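Local coordinates for probable cell division protein WhiA (Thermotoga maritima, PDB 3HYI), which is probably involved in cell division and chromosome segregation, and joins a degenerate LAGLIDADG homing-endonuclease domain to a DNA-binding helix-turn-helix domain, at residues 31-36 against 98-103; 25-30 against 108-113; 36-41 against 119-124. All blocks are in the same frame, centred on the assembly; numbering follows the deposited sequence.

Contact 1 of 3, residues 31-36 against 98-103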
loop_
_atom_site.group_PDB
_atom_site.type_symbol
_atom_site.label_atom_id
_atom_site.label_comp_id
_atom_site.label_asym_id
_atom_site.label_seq_id
_atom_site.Cartn_x
_atom_site.Cartn_y
_atom_site.Cartn_z
ATOM N N GLU A 31 -5.880 5.621 -28.010
ATOM C CA GLU A 31 -4.704 5.635 -27.132
ATOM C C GLU A 31 -3.824 6.860 -27.374
ATOM O O GLU A 31 -3.285 7.430 -26.425
ATOM C CB GLU A 31 -3.872 4.361 -27.286
ATOM C CG GLU A 31 -2.646 4.336 -26.375
ATOM C CD GLU A 31 -1.873 3.044 -26.445
ATOM O OE1 GLU A 31 -0.762 3.001 -25.883
ATOM O OE2 GLU A 31 -2.364 2.077 -27.063
ATOM N N LEU A 32 -3.673 7.252 -28.637
ATOM C CA LEU A 32 -2.932 8.465 -28.989
ATOM C C LEU A 32 -3.590 9.698 -28.373
ATOM O O LEU A 32 -2.904 10.572 -27.850
ATOM C CB LEU A 32 -2.841 8.622 -30.509
ATOM C CG LEU A 32 -2.016 9.806 -31.028
ATOM C CD1 LEU A 32 -0.548 9.672 -30.628
ATOM C CD2 LEU A 32 -2.158 9.937 -32.540
ATOM N N LEU A 33 -4.919 9.754 -28.425
ATOM C CA LEU A 33 -5.673 10.845 -27.809
ATOM C C LEU A 33 -5.378 10.933 -26.313
ATOM O O LEU A 33 -5.300 12.029 -25.760
ATOM C CB LEU A 33 -7.178 10.666 -28.040
ATOM C CG LEU A 33 -8.065 11.844 -27.622
ATOM C CD1 LEU A 33 -7.844 13.039 -28.547
ATOM C CD2 LEU A 33 -9.533 11.433 -27.605
ATOM N N GLY A 34 -5.208 9.776 -25.672
ATOM C CA GLY A 34 -4.783 9.708 -24.276
ATOM C C GLY A 34 -3.448 10.395 -24.053
ATOM O O GLY A 34 -3.294 11.173 -23.114
ATOM N N PHE A 35 -2.483 10.097 -24.923
ATOM C CA PHE A 35 -1.188 10.788 -24.935
ATOM C C PHE A 35 -1.369 12.288 -25.168
ATOM O O PHE A 35 -0.775 13.108 -24.463
ATOM C CB PHE A 35 -0.278 10.227 -26.036
ATOM C CG PHE A 35 0.527 9.021 -25.627
ATOM C CD1 PHE A 35 1.821 9.168 -25.144
ATOM C CD2 PHE A 35 0.010 7.739 -25.767
ATOM C CE1 PHE A 35 2.581 8.055 -24.780
ATOM C CE2 PHE A 35 0.763 6.622 -25.408
ATOM C CZ PHE A 35 2.051 6.782 -24.914
ATOM N N ILE A 36 -2.185 12.634 -26.165
ATOM C CA ILE A 36 -2.442 14.033 -26.522
ATOM C C ILE A 36 -3.103 14.802 -25.377
ATOM O O ILE A 36 -2.654 15.893 -25.023
ATOM C CB ILE A 36 -3.332 14.151 -27.781
ATOM C CG1 ILE A 36 -2.583 13.658 -29.022
ATOM C CG2 ILE A 36 -3.779 15.597 -27.995
ATOM C CD1 ILE A 36 -3.429 13.647 -30.280
ATOM N N SER A 98 -7.730 13.460 -38.139
ATOM C CA SER A 98 -8.180 12.123 -37.756
ATOM C C SER A 98 -7.914 11.804 -36.281
ATOM O O SER A 98 -8.683 11.066 -35.660
ATOM C CB SER A 98 -7.505 11.068 -38.638
ATOM O OG SER A 98 -6.095 11.108 -38.487
ATOM N N PHE A 99 -6.833 12.357 -35.726
ATOM C CA PHE A 99 -6.497 12.174 -34.307
ATOM C C PHE A 99 -7.634 12.604 -33.372
ATOM O O PHE A 99 -7.857 11.977 -32.334
ATOM C CB PHE A 99 -5.244 12.975 -33.908
ATOM C CG PHE A 99 -3.958 12.534 -34.573
ATOM C CD1 PHE A 99 -2.814 13.311 -34.424
ATOM C CD2 PHE A 99 -3.871 11.368 -35.336
ATOM C CE1 PHE A 99 -1.613 12.942 -35.011
ATOM C CE2 PHE A 99 -2.667 10.996 -35.929
ATOM C CZ PHE A 99 -1.539 11.784 -35.766
ATOM N N MET A 100 -8.328 13.683 -33.731
ATOM C CA MET A 100 -9.333 14.300 -32.857
ATOM C C MET A 100 -10.773 13.838 -33.115
ATOM O O MET A 100 -11.695 14.303 -32.444
ATOM C CB MET A 100 -9.270 15.826 -32.993
ATOM C CG MET A 100 -7.903 16.441 -32.699
ATOM S SD MET A 100 -7.311 16.151 -31.017
ATOM C CE MET A 100 -6.420 14.621 -31.215
ATOM N N VAL A 101 -10.969 12.927 -34.067
ATOM C CA VAL A 101 -12.314 12.486 -34.451
ATOM C C VAL A 101 -12.888 11.406 -33.519
ATOM O O VAL A 101 -14.105 11.224 -33.458
ATOM C CB VAL A 101 -12.339 11.988 -35.921
ATOM C CG1 VAL A 101 -13.739 11.553 -36.331
ATOM C CG2 VAL A 101 -11.841 13.080 -36.857
ATOM N N ILE A 102 -12.024 10.704 -32.789
ATOM C CA ILE A 102 -12.463 9.602 -31.918
ATOM C C ILE A 102 -13.149 10.088 -30.635
ATOM O O ILE A 102 -12.727 11.070 -30.022
ATOM C CB ILE A 102 -11.285 8.638 -31.558
ATOM C CG1 ILE A 102 -11.388 7.333 -32.355
ATOM C CG2 ILE A 102 -11.289 8.277 -30.075
ATOM C CD1 ILE A 102 -11.120 7.487 -33.836
ATOM N N GLU A 103 -14.221 9.391 -30.256
ATOM C CA GLU A 103 -14.880 9.576 -28.960
ATOM C C GLU A 103 -14.454 8.423 -28.043
ATOM O O GLU A 103 -15.013 7.328 -28.121
ATOM C CB GLU A 103 -16.403 9.624 -29.125
ATOM C CG GLU A 103 -16.945 11.032 -29.362
ATOM C CD GLU A 103 -18.354 11.049 -29.930
ATOM O OE1 GLU A 103 -18.592 10.380 -30.960
ATOM O OE2 GLU A 103 -19.223 11.745 -29.359
#
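Leu32 sets its CD2 methyl squarely over one face of the Phe99 ring, 3.5 Å from CD2 to the ring centroid and only 9° off the ring normal, a well-centred CH-pi contact. Leu32 belongs to helix 25-39, the first of two LAGLIDADG helices, and Phe99 to the loop that follows strand 88-94. A branched aliphatic residue suits this place because one methyl can occupy the middle of the aromatic face. The torsion about CA-CB puts Leu32 CG on the far side from the backbone N (chi1 -176°), swinging the branch out toward the ring.

One turn further, Ile36 reaches the same loop. Its CD1 lies 4.1 Å from Phe99 CB and meets Met100 tip to tip, with Ile36 CD1 and Met100 CE 3.3 Å apart, a tight approach. Met100 is flexible enough to make it: its backbone does not aim the side chain at the helix, but bends at chi2 and chi3 fold the thioether back. The same CE closes on Leu33 CD1 at 3.4 Å, so one methyl serves two helix residues. No hydrogen bond crosses this interface; the loop is held by apolar fit.

Around this shell, Leu32 also touches Leu62 of helix 56-68, and strand 48-53 offers Ile49 to both Ile36 and Phe99. Pro104 extends the loop's cover of Leu33. Leu33, whose two methyls suit it to a place between two parts of the loop, divides its branches: CD1 goes to Met100 and to the Phe99 carbonyl oxygen, while CD2 approaches Ile102 O at 4.0 Å.

Contact 2 of 3, residues 25-30 against 108-113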
loop_
_atom_site.group_PDB
_atom_site.type_symbol
_atom_site.label_atom_id
_atom_site.label_comp_id
_atom_site.label_asym_id
_atom_site.label_seq_id
_atom_site.Cartn_x
_atom_site.Cartn_y
_atom_site.Cartn_z
ATOM N N ARG A 25 -7.452 0.587 -35.731
ATOM C CA ARG A 25 -7.090 1.976 -35.968
ATOM C C ARG A 25 -7.752 2.927 -34.960
ATOM O O ARG A 25 -7.156 3.913 -34.530
ATOM C CB ARG A 25 -7.510 2.349 -37.382
ATOM C CG ARG A 25 -7.080 3.712 -37.782
ATOM C CD ARG A 25 -7.553 4.047 -39.164
ATOM N NE ARG A 25 -7.501 5.493 -39.322
ATOM C CZ ARG A 25 -6.432 6.180 -39.717
ATOM N NH1 ARG A 25 -5.297 5.564 -40.051
ATOM N NH2 ARG A 25 -6.508 7.503 -39.794
ATOM N N GLU A 26 -8.991 2.608 -34.601
ATOM C CA GLU A 26 -9.793 3.408 -33.681
ATOM C C GLU A 26 -9.213 3.374 -32.268
ATOM O O GLU A 26 -9.145 4.401 -31.589
ATOM C CB GLU A 26 -11.229 2.884 -33.660
ATOM C CG GLU A 26 -12.027 3.172 -34.935
ATOM C CD GLU A 26 -11.582 2.358 -36.148
ATOM O OE1 GLU A 26 -11.192 1.175 -35.987
ATOM O OE2 GLU A 26 -11.631 2.910 -37.271
ATOM N N GLU A 27 -8.807 2.182 -31.838
ATOM C CA GLU A 27 -8.172 1.996 -30.535
ATOM C C GLU A 27 -6.777 2.621 -30.491
ATOM O O GLU A 27 -6.355 3.130 -29.453
ATOM C CB GLU A 27 -8.093 0.509 -30.195
ATOM C CG GLU A 27 -9.431 -0.101 -29.835
ATOM C CD GLU A 27 -9.428 -1.610 -29.959
ATOM O OE1 GLU A 27 -8.950 -2.279 -29.021
ATOM O OE2 GLU A 27 -9.899 -2.127 -30.995
ATOM N N VAL A 28 -6.071 2.583 -31.619
ATOM C CA VAL A 28 -4.759 3.224 -31.744
ATOM C C VAL A 28 -4.880 4.746 -31.623
ATOM O O VAL A 28 -4.094 5.383 -30.915
ATOM C CB VAL A 28 -4.079 2.852 -33.086
ATOM C CG1 VAL A 28 -2.843 3.713 -33.340
ATOM C CG2 VAL A 28 -3.720 1.371 -33.102
ATOM N N ILE A 29 -5.864 5.323 -32.311
ATOM C CA ILE A 29 -6.118 6.765 -32.240
ATOM C C ILE A 29 -6.653 7.154 -30.859
ATOM O O ILE A 29 -6.333 8.228 -30.349
ATOM C CB ILE A 29 -7.092 7.228 -33.344
ATOM C CG1 ILE A 29 -6.399 7.189 -34.712
ATOM C CG2 ILE A 29 -7.595 8.636 -33.076
ATOM C CD1 ILE A 29 -7.352 7.291 -35.883
ATOM N N SER A 30 -7.456 6.276 -30.260
ATOM C CA SER A 30 -7.969 6.498 -28.909
ATOM C C SER A 30 -6.829 6.546 -27.894
ATOM O O SER A 30 -6.806 7.418 -27.020
ATOM C CB SER A 30 -8.980 5.412 -28.525
ATOM O OG SER A 30 -9.573 5.683 -27.267
ATOM N N VAL A 108 -15.953 0.356 -24.404
ATOM C CA VAL A 108 -14.984 -0.153 -23.428
ATOM C C VAL A 108 -13.622 -0.443 -24.069
ATOM O O VAL A 108 -12.586 -0.268 -23.431
ATOM C CB VAL A 108 -15.498 -1.403 -22.658
ATOM C CG1 VAL A 108 -15.891 -2.519 -23.608
ATOM C CG2 VAL A 108 -14.443 -1.888 -21.670
ATOM N N ALA A 109 -13.625 -0.873 -25.326
ATOM C CA ALA A 109 -12.380 -1.091 -26.063
ATOM C C ALA A 109 -11.653 0.238 -26.300
ATOM O O ALA A 109 -10.460 0.357 -26.031
ATOM C CB ALA A 109 -12.659 -1.793 -27.385
ATOM N N LEU A 110 -12.381 1.235 -26.789
ATOM C CA LEU A 110 -11.814 2.571 -27.000
ATOM C C LEU A 110 -11.347 3.186 -25.682
ATOM O O LEU A 110 -10.281 3.799 -25.619
ATOM C CB LEU A 110 -12.834 3.501 -27.665
ATOM C CG LEU A 110 -13.316 3.102 -29.064
ATOM C CD1 LEU A 110 -14.467 4.001 -29.514
ATOM C CD2 LEU A 110 -12.168 3.154 -30.068
ATOM N N PHE A 111 -12.145 3.010 -24.634
ATOM C CA PHE A 111 -11.831 3.576 -23.324
ATOM C C PHE A 111 -10.581 2.965 -22.687
ATOM O O PHE A 111 -9.790 3.675 -22.065
ATOM C CB PHE A 111 -13.025 3.433 -22.381
ATOM C CG PHE A 111 -12.781 3.997 -21.013
ATOM C CD1 PHE A 111 -12.570 5.358 -20.843
ATOM C CD2 PHE A 111 -12.753 3.170 -19.899
ATOM C CE1 PHE A 111 -12.340 5.891 -19.584
ATOM C CE2 PHE A 111 -12.526 3.693 -18.637
ATOM C CZ PHE A 111 -12.318 5.056 -18.479
ATOM N N VAL A 112 -10.402 1.656 -22.844
ATOM C CA VAL A 112 -9.225 0.978 -22.298
ATOM C C VAL A 112 -7.938 1.477 -22.952
ATOM O O VAL A 112 -6.928 1.664 -22.281
ATOM C CB VAL A 112 -9.335 -0.550 -22.451
ATOM C CG1 VAL A 112 -7.997 -1.221 -22.192
ATOM C CG2 VAL A 112 -10.386 -1.085 -21.502
ATOM N N SER A 113 -7.992 1.698 -24.262
ATOM C CA SER A 113 -6.859 2.232 -25.006
ATOM C C SER A 113 -6.554 3.677 -24.610
ATOM O O SER A 113 -5.392 4.055 -24.486
ATOM C CB SER A 113 -7.129 2.146 -26.508
ATOM O OG SER A 113 -7.200 0.794 -26.926
HETATM O O HOH W 1 -8.715 -1.416 -26.530
#
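Ala109 brings its methyl beside the carboxylate of Glu27, with CB 4.1 Å from Glu27 OE1, and its small side chain is consistent with a water lodging between the two helices. That water donates to Glu27 OE1 (2.6 Å) and to Ala109 O, and accepts from Ser113 OG. The other carboxylate oxygen, Glu27 OE2, is taken by Ser24 OG, so both carboxylate oxygens have a partner.

Leu110 follows, its backbone N bonded to Asp107 OD2. Its CD2 methyl rests against the start of the partner helix, 3.6 Å from Glu26 O and close to Glu26 CB. Its carbonyl oxygen receives the one direct hydrogen bond of the contact, from Ser30 OG to Leu110 O at 2.6 Å, the donor standing 39° out of the carbonyl plane. Ser30 makes this reach because its hydroxyl is turned away from its own N (chi1 -175°).

These are the two LAGLIDADG helices, 25-39 and 108-122, whose pairing forms the heart of the homing-endonuclease fold. Over residues 25-30 and 108-113 the axes approach to 8.0 Å, crossing at -37°, a closeness that suits serine and alanine.

Ser113, one turn after Ala109, fits the same close spacing: its CB sits 3.2 Å from Glu27 O, while its OG lies 3.4 Å from Glu27 CB as it donates to the water.

Contact 3 of 3, residues 36-41 against 119-124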
loop_
_atom_site.group_PDB
_atom_site.type_symbol
_atom_site.label_atom_id
_atom_site.label_comp_id
_atom_site.label_asym_id
_atom_site.label_seq_id
_atom_site.Cartn_x
_atom_site.Cartn_y
_atom_site.Cartn_z
ATOM N N ILE A 36 -2.185 12.634 -26.165
ATOM C CA ILE A 36 -2.442 14.033 -26.522
ATOM C C ILE A 36 -3.103 14.802 -25.377
ATOM O O ILE A 36 -2.654 15.893 -25.023
ATOM C CB ILE A 36 -3.332 14.151 -27.781
ATOM C CG1 ILE A 36 -2.583 13.658 -29.022
ATOM C CG2 ILE A 36 -3.779 15.597 -27.995
ATOM C CD1 ILE A 36 -3.429 13.647 -30.280
ATOM N N LYS A 37 -4.164 14.237 -24.807
ATOM C CA LYS A 37 -4.886 14.892 -23.711
ATOM C C LYS A 37 -4.011 15.084 -22.470
ATOM O O LYS A 37 -4.070 16.129 -21.819
ATOM C CB LYS A 37 -6.143 14.100 -23.335
ATOM C CG LYS A 37 -7.268 14.128 -24.371
ATOM C CD LYS A 37 -7.718 15.543 -24.698
ATOM C CE LYS A 37 -9.097 15.551 -25.342
ATOM N NZ LYS A 37 -9.413 16.868 -25.973
ATOM N N ALA A 38 -3.201 14.078 -22.150
ATOM C CA ALA A 38 -2.359 14.113 -20.953
ATOM C C ALA A 38 -1.106 14.978 -21.123
ATOM O O ALA A 38 -0.804 15.809 -20.264
ATOM C CB ALA A 38 -1.966 12.697 -20.540
ATOM N N ARG A 39 -0.380 14.780 -22.221
ATOM C CA ARG A 39 0.941 15.402 -22.388
ATOM C C ARG A 39 1.182 16.083 -23.740
ATOM O O ARG A 39 2.312 16.467 -24.046
ATOM C CB ARG A 39 2.029 14.351 -22.129
ATOM C CG ARG A 39 2.148 13.922 -20.665
ATOM C CD ARG A 39 2.525 15.096 -19.758
ATOM N NE ARG A 39 2.787 14.687 -18.379
ATOM C CZ ARG A 39 3.909 14.105 -17.956
ATOM N NH1 ARG A 39 4.898 13.836 -18.801
ATOM N NH2 ARG A 39 4.042 13.780 -16.674
ATOM N N GLY A 40 0.126 16.261 -24.528
ATOM C CA GLY A 40 0.249 16.875 -25.842
ATOM C C GLY A 40 -0.066 18.356 -25.807
ATOM O O GLY A 40 -1.131 18.757 -25.337
ATOM N N ASP A 41 0.871 19.172 -26.283
ATOM C CA ASP A 41 0.597 20.576 -26.555
ATOM C C ASP A 41 0.227 20.664 -28.032
ATOM O O ASP A 41 1.095 20.620 -28.904
ATOM C CB ASP A 41 1.809 21.458 -26.229
ATOM C CG ASP A 41 1.488 22.943 -26.291
ATOM O OD1 ASP A 41 0.291 23.309 -26.284
ATOM O OD2 ASP A 41 2.439 23.749 -26.348
ATOM N N PHE A 119 -2.270 6.813 -18.859
ATOM C CA PHE A 119 -1.393 6.269 -17.832
ATOM C C PHE A 119 0.077 6.291 -18.235
ATOM O O PHE A 119 0.935 6.688 -17.445
ATOM C CB PHE A 119 -1.807 4.833 -17.501
ATOM C CG PHE A 119 -0.929 4.175 -16.481
ATOM C CD1 PHE A 119 0.062 3.284 -16.869
ATOM C CD2 PHE A 119 -1.083 4.458 -15.132
ATOM C CE1 PHE A 119 0.874 2.678 -15.933
ATOM C CE2 PHE A 119 -0.268 3.853 -14.183
ATOM C CZ PHE A 119 0.709 2.961 -14.583
ATOM N N LEU A 120 0.364 5.840 -19.453
ATOM C CA LEU A 120 1.735 5.828 -19.957
ATOM C C LEU A 120 2.338 7.228 -19.957
ATOM O O LEU A 120 3.449 7.431 -19.465
ATOM C CB LEU A 120 1.797 5.235 -21.373
ATOM C CG LEU A 120 1.843 3.706 -21.474
ATOM C CD1 LEU A 120 1.585 3.277 -22.897
ATOM C CD2 LEU A 120 3.180 3.147 -20.978
ATOM N N SER A 121 1.592 8.190 -20.492
ATOM C CA SER A 121 2.105 9.542 -20.701
ATOM C C SER A 121 2.175 10.364 -19.410
ATOM O O SER A 121 3.221 10.929 -19.089
ATOM C CB SER A 121 1.260 10.279 -21.753
ATOM O OG SER A 121 -0.097 10.393 -21.356
ATOM N N GLY A 122 1.064 10.428 -18.677
ATOM C CA GLY A 122 0.973 11.286 -17.493
ATOM C C GLY A 122 0.658 10.593 -16.180
ATOM O O GLY A 122 0.500 11.257 -15.153
ATOM N N GLY A 123 0.568 9.266 -16.200
ATOM C CA GLY A 123 0.217 8.503 -15.004
ATOM C C GLY A 123 1.423 7.918 -14.296
ATOM O O GLY A 123 2.533 7.938 -14.816
ATOM N N SER A 124 1.202 7.407 -13.091
ATOM C CA SER A 124 2.236 6.673 -12.365
ATOM C C SER A 124 1.620 5.777 -11.307
ATOM O O SER A 124 0.440 5.900 -10.974
ATOM C CB SER A 124 3.255 7.623 -11.720
ATOM O OG SER A 124 2.637 8.498 -10.794
#
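Arg39 lays the flat of its guanidinium over the carbonyl oxygen of Ser121, which stands 3.3 Å from the guanidinium plane, over its centre. The oxygen therefore meets the face and not the N-H edge: Arg39 NH1 and Ser121 O are 3.4 Å apart, but the angle is too poor for a hydrogen bond. The favourable element is probably electrostatic, a partly negative oxygen against a cationic plane. NH1 finds its hydrogen bonds elsewhere, at Ser52 O and His54 ND1, and these hold the plane in its setting. Arg39 CG lies 3.9 Å from Ser121 CB, and beyond it a bend at chi2 (-62°) folds the outer chain so that the guanidinium lies over Ser121 O. Gly122, without a side chain, offers its CA to the same face, 4.0 Å from Arg39 NE.

Both segments are the closing turns of LAGLIDADG motifs, where each helix runs into the first strand of its sheet, 40-43 or 123-125. In active homing endonucleases this part of the motif carries a metal-binding acid, and the domain here is a degenerate relative of those enzymes.

Ala38 makes the other half of the contact. Its methyl points at the partner helix and comes within 3.1 Å of Ser121 OG, a tight fit that a small residue suits. That hydroxyl, with chi1 at 60°, is turned back along its own helix to hydrogen-bond Gly117 O. The two helix ends match: Gly40 N bonds Ile36 O at 2.8 Å, and Gly123 N bonds Phe119 O at 2.9 Å.

Overall arrangement
Helix 25-39 runs through all three contacts, and helix 108-122 joins it in contacts 2 and 3, near its start and at its end. Contact 1 is the most buried and apolar in its side chains, with no hydrogen bond across it, sealing a face of the first helix with a loop. Contacts 2 and 3 are partly buried and more polar: water and serine hydroxyls serve the helix starts, an arginine face and glycine the ends. Contacts 1 and 2 meet where Glu31 CB packs on Ser113 O, and contacts 1 and 3 share Ile36 and touch through Phe35 and Ser121. Contacts 2 and 3, about 15 Å apart between centres, do not touch.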